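Local coordinates for LPXTG-motif cell wall anchor domain protein (Mobiluncus mulieris, PDB 5U6F) that is of unknown function but, as a two-domain piece of a putative wall-anchored surface protein, probably forms part of an extended stalk, at residues T32-N37 with P79-E84; A74-P79 with Y95-D100; V198-K203 with K217-I222. All blocks are in the same frame, centred on the assembly; numbering follows the deposited sequence.

In the fold
Contacts 1 and 2 sit together in the T-Q ester bond containing domain, their centres about 9 Å apart, while contact 3 belongs to the DUF5979 domain on the other side of the chain's centre. The first two share P79 and the same antiparallel sheet: strand 26-36, which carries R34 and Y36, runs beside strand 94-104, which carries Y95 and E96, and L35 N lies 2.7 Å from Y95 O. Salt bridges join them as well, since R34 pairs with E84 in contact 1 and with E96 of contact 2. Contact 3 is about 47 Å from contact 1 between centres, and its nearest atoms are about 30 Å from those of contact 2.

Contact 1: T32-N37 with P79-E84; sequences TVRLYN and PATEVE
R34 leaves its strand with CG beside the backbone N (chi1 -76°) and bends at chi3, 79°, which turns the guanidinium to meet E84 side-on. E84 starts in the same way, with CG opposite its carbonyl carbon, and then runs out extended toward the strand. The two chains cross at about a right angle, yet their flat ends lie almost in one plane, 12° apart. R34 NE donates to E84 OE2 at 2.7 Å, and R34 NH2 donates to E84 OE1 at 2.9 Å in a nearly straight bond. Both use the syn lone pairs of the carboxylate, forming a bidentate salt bridge. R34 NH2 has a second acceptor in the guanidinium plane, P79 O at 2.8 Å, which ties the loop before helix 82-88 to strand 26-36.

Y36 comes from the same strand and approaches the carboxylate from above its plane. Its hydroxyl donates to E84 OE2 at 2.6 Å, and the ring meets that oxygen with its edge. The other oxygen is held from within the helix start: T81 N donates to E84 OE1 at 2.9 Å, while E84 N returns a bond to T81 OG1, also at 2.9 Å. T81 and E84 thus make a capping box, and the glutamate that closes the N-terminus of helix 82-88 also docks it on the sheet. Beyond the contact, R34 NH1 forms a salt bridge with E96, and the Y36 ring stacks on Y88 of the same helix.

Each carboxylate oxygen of E84 therefore accepts two hydrogen bonds. Four donors restrain the rotation of this buried group, and together with the arginine's positive charge they would be expected to favour its ionised form.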
# COMPACT_ATOMS: atom_id res chain seq x y z
N THR A 32 -2.21 5.63 -20.48
CA THR A 32 -2.30 5.46 -21.93
C THR A 32 -3.59 6.13 -22.37
O THR A 32 -4.68 5.69 -21.99
CB THR A 32 -2.28 3.98 -22.33
OG1 THR A 32 -1.06 3.40 -21.86
CG2 THR A 32 -2.37 3.82 -23.85
N VAL A 33 -3.47 7.17 -23.19
CA VAL A 33 -4.60 7.99 -23.60
C VAL A 33 -4.94 7.71 -25.05
O VAL A 33 -4.10 7.93 -25.92
CB VAL A 33 -4.28 9.48 -23.43
CG1 VAL A 33 -5.50 10.34 -23.78
CG2 VAL A 33 -3.80 9.75 -22.01
N ARG A 34 -6.16 7.25 -25.29
CA ARG A 34 -6.65 7.03 -26.65
C ARG A 34 -7.61 8.17 -27.01
O ARG A 34 -8.42 8.59 -26.18
CB ARG A 34 -7.29 5.66 -26.79
CG ARG A 34 -6.23 4.58 -26.85
CD ARG A 34 -6.79 3.19 -26.66
NE ARG A 34 -7.44 2.61 -27.84
CZ ARG A 34 -6.83 1.92 -28.81
NH1 ARG A 34 -5.50 1.83 -28.88
NH2 ARG A 34 -7.55 1.37 -29.77
N LEU A 35 -7.43 8.69 -28.22
CA LEU A 35 -8.14 9.85 -28.74
C LEU A 35 -9.00 9.38 -29.89
O LEU A 35 -8.49 8.72 -30.81
CB LEU A 35 -7.15 10.89 -29.23
CG LEU A 35 -6.13 11.34 -28.18
CD1 LEU A 35 -5.08 12.22 -28.84
CD2 LEU A 35 -6.79 12.06 -27.02
N TYR A 36 -10.29 9.69 -29.82
CA TYR A 36 -11.29 9.18 -30.75
C TYR A 36 -11.80 10.31 -31.62
O TYR A 36 -12.23 11.34 -31.12
CB TYR A 36 -12.43 8.52 -29.98
CG TYR A 36 -11.96 7.44 -29.03
CD1 TYR A 36 -11.39 6.29 -29.51
CD2 TYR A 36 -12.07 7.59 -27.65
CE1 TYR A 36 -10.96 5.29 -28.66
CE2 TYR A 36 -11.64 6.59 -26.78
CZ TYR A 36 -11.08 5.44 -27.29
OH TYR A 36 -10.64 4.44 -26.44
N ASN A 37 -11.76 10.13 -32.93
CA ASN A 37 -12.22 11.15 -33.89
C ASN A 37 -11.62 12.52 -33.68
O ASN A 37 -12.28 13.55 -33.81
CB ASN A 37 -13.74 11.19 -33.93
CG ASN A 37 -14.33 9.97 -34.56
OD1 ASN A 37 -13.68 9.31 -35.38
ND2 ASN A 37 -15.57 9.66 -34.22
N PRO A 79 -5.45 0.53 -34.22
CA PRO A 79 -6.70 -0.12 -34.58
C PRO A 79 -7.75 0.07 -33.51
O PRO A 79 -7.43 0.13 -32.32
CB PRO A 79 -6.29 -1.60 -34.73
CG PRO A 79 -5.11 -1.74 -33.85
CD PRO A 79 -4.38 -0.45 -33.96
N ALA A 80 -9.00 0.21 -33.94
CA ALA A 80 -10.14 0.36 -33.04
C ALA A 80 -10.54 -1.01 -32.46
O ALA A 80 -10.45 -2.02 -33.15
CB ALA A 80 -11.31 0.97 -33.79
N THR A 81 -10.95 -1.02 -31.20
CA THR A 81 -11.55 -2.22 -30.61
C THR A 81 -13.03 -2.26 -30.94
O THR A 81 -13.62 -1.25 -31.30
CB THR A 81 -11.42 -2.25 -29.08
OG1 THR A 81 -12.21 -1.20 -28.51
CG2 THR A 81 -9.98 -2.11 -28.66
N GLU A 82 -13.63 -3.43 -30.76
CA GLU A 82 -15.07 -3.55 -30.96
C GLU A 82 -15.84 -2.69 -29.95
O GLU A 82 -16.82 -2.06 -30.30
CB GLU A 82 -15.54 -5.01 -30.91
CG GLU A 82 -15.49 -5.71 -32.26
CD GLU A 82 -16.40 -5.08 -33.31
OE1 GLU A 82 -17.40 -4.42 -32.95
OE2 GLU A 82 -16.09 -5.23 -34.51
N VAL A 83 -15.34 -2.64 -28.72
CA VAL A 83 -15.91 -1.75 -27.69
C VAL A 83 -15.91 -0.28 -28.16
O VAL A 83 -16.92 0.41 -28.04
CB VAL A 83 -15.18 -1.91 -26.33
CG1 VAL A 83 -15.55 -0.80 -25.35
CG2 VAL A 83 -15.51 -3.26 -25.71
N GLU A 84 -14.79 0.19 -28.71
CA GLU A 84 -14.72 1.56 -29.23
C GLU A 84 -15.63 1.81 -30.43
O GLU A 84 -16.22 2.88 -30.56
CB GLU A 84 -13.26 1.93 -29.58
CG GLU A 84 -12.37 2.02 -28.36
CD GLU A 84 -10.88 1.88 -28.64
OE1 GLU A 84 -10.47 1.45 -29.75
OE2 GLU A 84 -10.09 2.21 -27.73

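Contact 2: A74-P79 with Y95-D100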
# COMPACT_ATOMS: atom_id res chain seq x y z
N ALA A 74 -0.37 10.76 -37.98
CA ALA A 74 -0.68 9.41 -38.47
C ALA A 74 0.09 8.34 -37.72
O ALA A 74 -0.42 7.23 -37.53
CB ALA A 74 -0.41 9.31 -39.96
N SER A 75 1.31 8.66 -37.30
CA SER A 75 2.13 7.75 -36.50
C SER A 75 1.53 7.37 -35.16
O SER A 75 1.96 6.40 -34.56
CB SER A 75 3.52 8.34 -36.27
OG SER A 75 3.45 9.54 -35.53
N MET A 76 0.55 8.13 -34.67
CA MET A 76 -0.12 7.79 -33.42
C MET A 76 -1.32 6.88 -33.62
O MET A 76 -1.93 6.47 -32.64
CB MET A 76 -0.58 9.08 -32.72
CG MET A 76 0.57 9.96 -32.32
SD MET A 76 -0.06 11.59 -31.92
CE MET A 76 -1.25 11.23 -30.66
N ALA A 77 -1.65 6.53 -34.86
CA ALA A 77 -2.85 5.74 -35.12
C ALA A 77 -2.78 4.34 -34.51
O ALA A 77 -1.71 3.74 -34.41
CB ALA A 77 -3.10 5.62 -36.62
N LYS A 78 -3.96 3.82 -34.15
CA LYS A 78 -4.11 2.49 -33.62
C LYS A 78 -5.39 1.88 -34.15
O LYS A 78 -6.33 2.60 -34.49
CB LYS A 78 -4.20 2.52 -32.09
CG LYS A 78 -2.92 2.88 -31.37
CD LYS A 78 -1.86 1.81 -31.56
CE LYS A 78 -0.77 1.93 -30.51
NZ LYS A 78 0.27 0.87 -30.63
N PRO A 79 -5.45 0.53 -34.22
CA PRO A 79 -6.70 -0.12 -34.58
C PRO A 79 -7.75 0.07 -33.51
O PRO A 79 -7.43 0.13 -32.32
CB PRO A 79 -6.29 -1.60 -34.73
CG PRO A 79 -5.11 -1.74 -33.85
CD PRO A 79 -4.38 -0.45 -33.96
N TYR A 95 -6.30 7.26 -32.14
CA TYR A 95 -4.90 7.62 -31.98
C TYR A 95 -4.56 7.41 -30.52
O TYR A 95 -5.43 7.52 -29.65
CB TYR A 95 -4.64 9.08 -32.40
CG TYR A 95 -5.03 9.34 -33.83
CD1 TYR A 95 -6.35 9.69 -34.15
CD2 TYR A 95 -4.12 9.18 -34.87
CE1 TYR A 95 -6.73 9.91 -35.45
CE2 TYR A 95 -4.49 9.40 -36.19
CZ TYR A 95 -5.80 9.77 -36.48
OH TYR A 95 -6.20 9.99 -37.78
N GLU A 96 -3.30 7.12 -30.25
CA GLU A 96 -2.88 6.81 -28.89
C GLU A 96 -1.63 7.59 -28.53
O GLU A 96 -0.72 7.72 -29.35
CB GLU A 96 -2.64 5.32 -28.73
CG GLU A 96 -2.40 4.87 -27.30
CD GLU A 96 -2.20 3.38 -27.23
OE1 GLU A 96 -3.19 2.65 -27.39
OE2 GLU A 96 -1.06 2.95 -27.01
N THR A 97 -1.62 8.11 -27.30
CA THR A 97 -0.49 8.81 -26.73
C THR A 97 -0.41 8.41 -25.26
O THR A 97 -1.18 7.57 -24.78
CB THR A 97 -0.58 10.36 -26.93
OG1 THR A 97 0.68 10.97 -26.61
CG2 THR A 97 -1.67 11.00 -26.10
N GLU A 98 0.56 8.99 -24.55
CA GLU A 98 0.87 8.57 -23.19
C GLU A 98 1.25 9.76 -22.33
O GLU A 98 1.92 10.67 -22.80
CB GLU A 98 2.03 7.58 -23.30
CG GLU A 98 2.80 7.25 -22.05
CD GLU A 98 3.85 6.21 -22.35
OE1 GLU A 98 3.48 5.03 -22.47
OE2 GLU A 98 5.03 6.58 -22.50
N MET A 99 0.83 9.74 -21.07
CA MET A 99 1.36 10.67 -20.08
C MET A 99 1.62 9.93 -18.77
O MET A 99 1.02 8.90 -18.50
CB MET A 99 0.44 11.88 -19.86
CG MET A 99 -1.02 11.56 -19.56
SD MET A 99 -1.99 12.98 -18.95
CE MET A 99 -1.48 14.26 -20.08
N ASP A 100 2.56 10.46 -18.00
CA ASP A 100 2.89 9.92 -16.69
C ASP A 100 2.22 10.73 -15.60
O ASP A 100 2.15 11.97 -15.66
CB ASP A 100 4.41 9.93 -16.48
CG ASP A 100 5.14 8.91 -17.35
OD1 ASP A 100 4.52 7.92 -17.80
OD2 ASP A 100 6.36 9.08 -17.57
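M76 runs alongside T97 in the same direction, and the methionine methyl rests against the threonine, M76 CE to T97 CB 3.9 Å. The bend of M76 at chi3, 56°, turns CE back over the strand, where it also passes close to the carbonyl oxygen of E96. At the start of segment 95-100, the Y95 ring lies obliquely against the turn: Y95 CD2 is 3.6 Å from A77 N, A77 CB packs on Y95 CE2, and A74 CA comes to the ring edge. The tyrosine hydroxyl continues past the turn to hydrogen-bond E40.

K78 and E96 cross obliquely through their aliphatic parts, K78 CG lying 3.6 Å from E96 CB. Their charged ends stay apart, with K78 NZ 4.4 Å from E96 OE2, and the stronger partner of E96 is R34, which forms a salt bridge with OE1.

One backbone hydrogen bond crosses the contact, E96 N to M76 O at 2.8 Å, and Y95 CA adds a CH...O contact to the same carbonyl. A77 and Y95 are joined as a single beta bridge, so the loop after the 3-10 turn 74-76 docks on strand 94-104, and K78 adds a backbone hydrogen bond to V94 of that strand. With the lysine and glutamate short of a salt bridge, attachment between the two segments rests mainly on the E96-M76 bond and apolar contact, while charge probably adds a modest attraction at the surface.

Contact 3: V198-K203 with K217-I222; sequences VKCVQK and KTVEGI
This contact spans two facing sheets of a beta sandwich, consistent with the transthyretin-like clan of the DUF5979 family, and has at its edge a G1 beta bulge, G221 and I222 opposite G169 of the neighbouring strand 150-178. Strand 198-200 and strand 217-222 belong to different sheets and run almost parallel, 8° between their directions, with their axes 9.6 Å apart. V198 and C200 meet V219 and I222 between them.

V198 and V219 pass one another, running in opposite senses, V198 CG1 meeting V219 CG2 at 4.1 Å. V198 CG1 stands opposite the backbone N (chi1 175°), a torsion that places this methyl against the facing valine. Two residues on, on the same face, the sulfur of C200 lies over I222, with C200 SG 3.8 Å from I222 CG1 and nearly as close to CG2 and CD1, so that three carbons of the isoleucine bear on the sulfur. V219 CG1 touches the same sulfur at 4.2 Å from C200 SG. C200 is disulfide-bonded to C228 of strand 227-232, and I222 also packs on that cysteine, placing the disulfide in the apolar layer between the sheets. L171 of strand 150-178 contacts both V198 and I222 and continues the layer.

At the exposed margin the contact becomes polar. Beyond strand 198-200 the chain turns through 201-203, held by D226, which accepts from the backbone N of Q202 and of K203. From there the fully extended K203 side chain reaches across to the bulge. Its CD and CE pass alongside the carbonyl of the glycine, whose phi is positive, and K203 NZ donates to G221 O at 3.1 Å from above the carbonyl plane, 45° out of it.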
# COMPACT_ATOMS: atom_id res chain seq x y z
N VAL A 198 -0.06 -10.52 22.54
CA VAL A 198 0.65 -9.68 21.58
C VAL A 198 -0.34 -8.69 21.00
O VAL A 198 -1.37 -9.10 20.49
CB VAL A 198 1.30 -10.50 20.46
CG1 VAL A 198 1.93 -9.58 19.42
CG2 VAL A 198 2.34 -11.43 21.05
N LYS A 199 -0.02 -7.40 21.08
CA LYS A 199 -0.87 -6.35 20.51
C LYS A 199 -0.13 -5.62 19.40
O LYS A 199 1.03 -5.27 19.58
CB LYS A 199 -1.31 -5.37 21.57
CG LYS A 199 -2.13 -6.00 22.69
CD LYS A 199 -2.68 -4.93 23.62
CE LYS A 199 -3.49 -5.53 24.75
NZ LYS A 199 -3.78 -4.46 25.75
N CYS A 200 -0.78 -5.44 18.25
CA CYS A 200 -0.26 -4.63 17.16
C CYS A 200 -0.89 -3.26 17.36
O CYS A 200 -2.11 -3.12 17.31
CB CYS A 200 -0.60 -5.23 15.79
SG CYS A 200 0.09 -6.88 15.49
N VAL A 201 -0.06 -2.25 17.62
CA VAL A 201 -0.53 -0.99 18.19
C VAL A 201 -1.40 -0.25 17.17
O VAL A 201 -2.55 0.08 17.46
CB VAL A 201 0.65 -0.11 18.69
CG1 VAL A 201 0.17 1.25 19.15
CG2 VAL A 201 1.38 -0.83 19.83
N GLN A 202 -0.87 -0.02 15.97
CA GLN A 202 -1.60 0.71 14.93
C GLN A 202 -2.78 -0.08 14.38
O GLN A 202 -3.85 0.49 14.15
CB GLN A 202 -0.69 1.13 13.78
CG GLN A 202 0.45 2.06 14.16
CD GLN A 202 0.02 3.21 15.04
OE1 GLN A 202 -0.95 3.91 14.72
NE2 GLN A 202 0.72 3.40 16.15
N LYS A 203 -2.59 -1.37 14.16
CA LYS A 203 -3.68 -2.23 13.70
C LYS A 203 -4.79 -2.35 14.74
O LYS A 203 -5.96 -2.50 14.38
CB LYS A 203 -3.17 -3.63 13.33
CG LYS A 203 -4.26 -4.55 12.79
CD LYS A 203 -3.69 -5.82 12.21
CE LYS A 203 -4.80 -6.71 11.66
NZ LYS A 203 -4.26 -8.03 11.28
N LYS A 217 4.45 -19.55 17.88
CA LYS A 217 3.23 -19.12 17.22
C LYS A 217 3.54 -17.80 16.52
O LYS A 217 4.41 -17.04 16.97
CB LYS A 217 2.07 -18.97 18.19
CG LYS A 217 1.41 -20.30 18.59
CD LYS A 217 0.26 -20.06 19.56
CE LYS A 217 -0.66 -21.26 19.71
NZ LYS A 217 -0.15 -22.25 20.69
N THR A 218 2.85 -17.56 15.42
CA THR A 218 3.14 -16.42 14.55
C THR A 218 1.89 -15.57 14.41
O THR A 218 0.81 -16.09 14.12
CB THR A 218 3.66 -16.85 13.17
OG1 THR A 218 4.83 -17.65 13.32
CG2 THR A 218 4.05 -15.63 12.33
N VAL A 219 2.05 -14.27 14.66
CA VAL A 219 1.01 -13.29 14.40
C VAL A 219 1.24 -12.78 12.98
O VAL A 219 2.30 -12.26 12.69
CB VAL A 219 1.09 -12.14 15.43
CG1 VAL A 219 0.04 -11.07 15.13
CG2 VAL A 219 0.94 -12.66 16.86
N GLU A 220 0.27 -12.96 12.08
CA GLU A 220 0.43 -12.57 10.67
C GLU A 220 -0.39 -11.33 10.33
O GLU A 220 -1.20 -10.86 11.14
CB GLU A 220 0.10 -13.74 9.73
CG GLU A 220 0.92 -14.99 10.04
CD GLU A 220 1.56 -15.63 8.82
OE1 GLU A 220 0.84 -15.92 7.84
OE2 GLU A 220 2.79 -15.88 8.86
N GLY A 221 -0.15 -10.76 9.14
CA GLY A 221 -0.95 -9.62 8.67
C GLY A 221 -0.72 -8.33 9.44
O GLY A 221 -1.65 -7.54 9.64
N ILE A 222 0.52 -8.11 9.86
CA ILE A 222 0.86 -6.92 10.64
C ILE A 222 1.22 -5.79 9.67
O ILE A 222 2.06 -5.99 8.79
CB ILE A 222 2.05 -7.20 11.59
CG1 ILE A 222 1.73 -8.42 12.48
CG2 ILE A 222 2.35 -5.94 12.42
CD1 ILE A 222 2.87 -8.85 13.39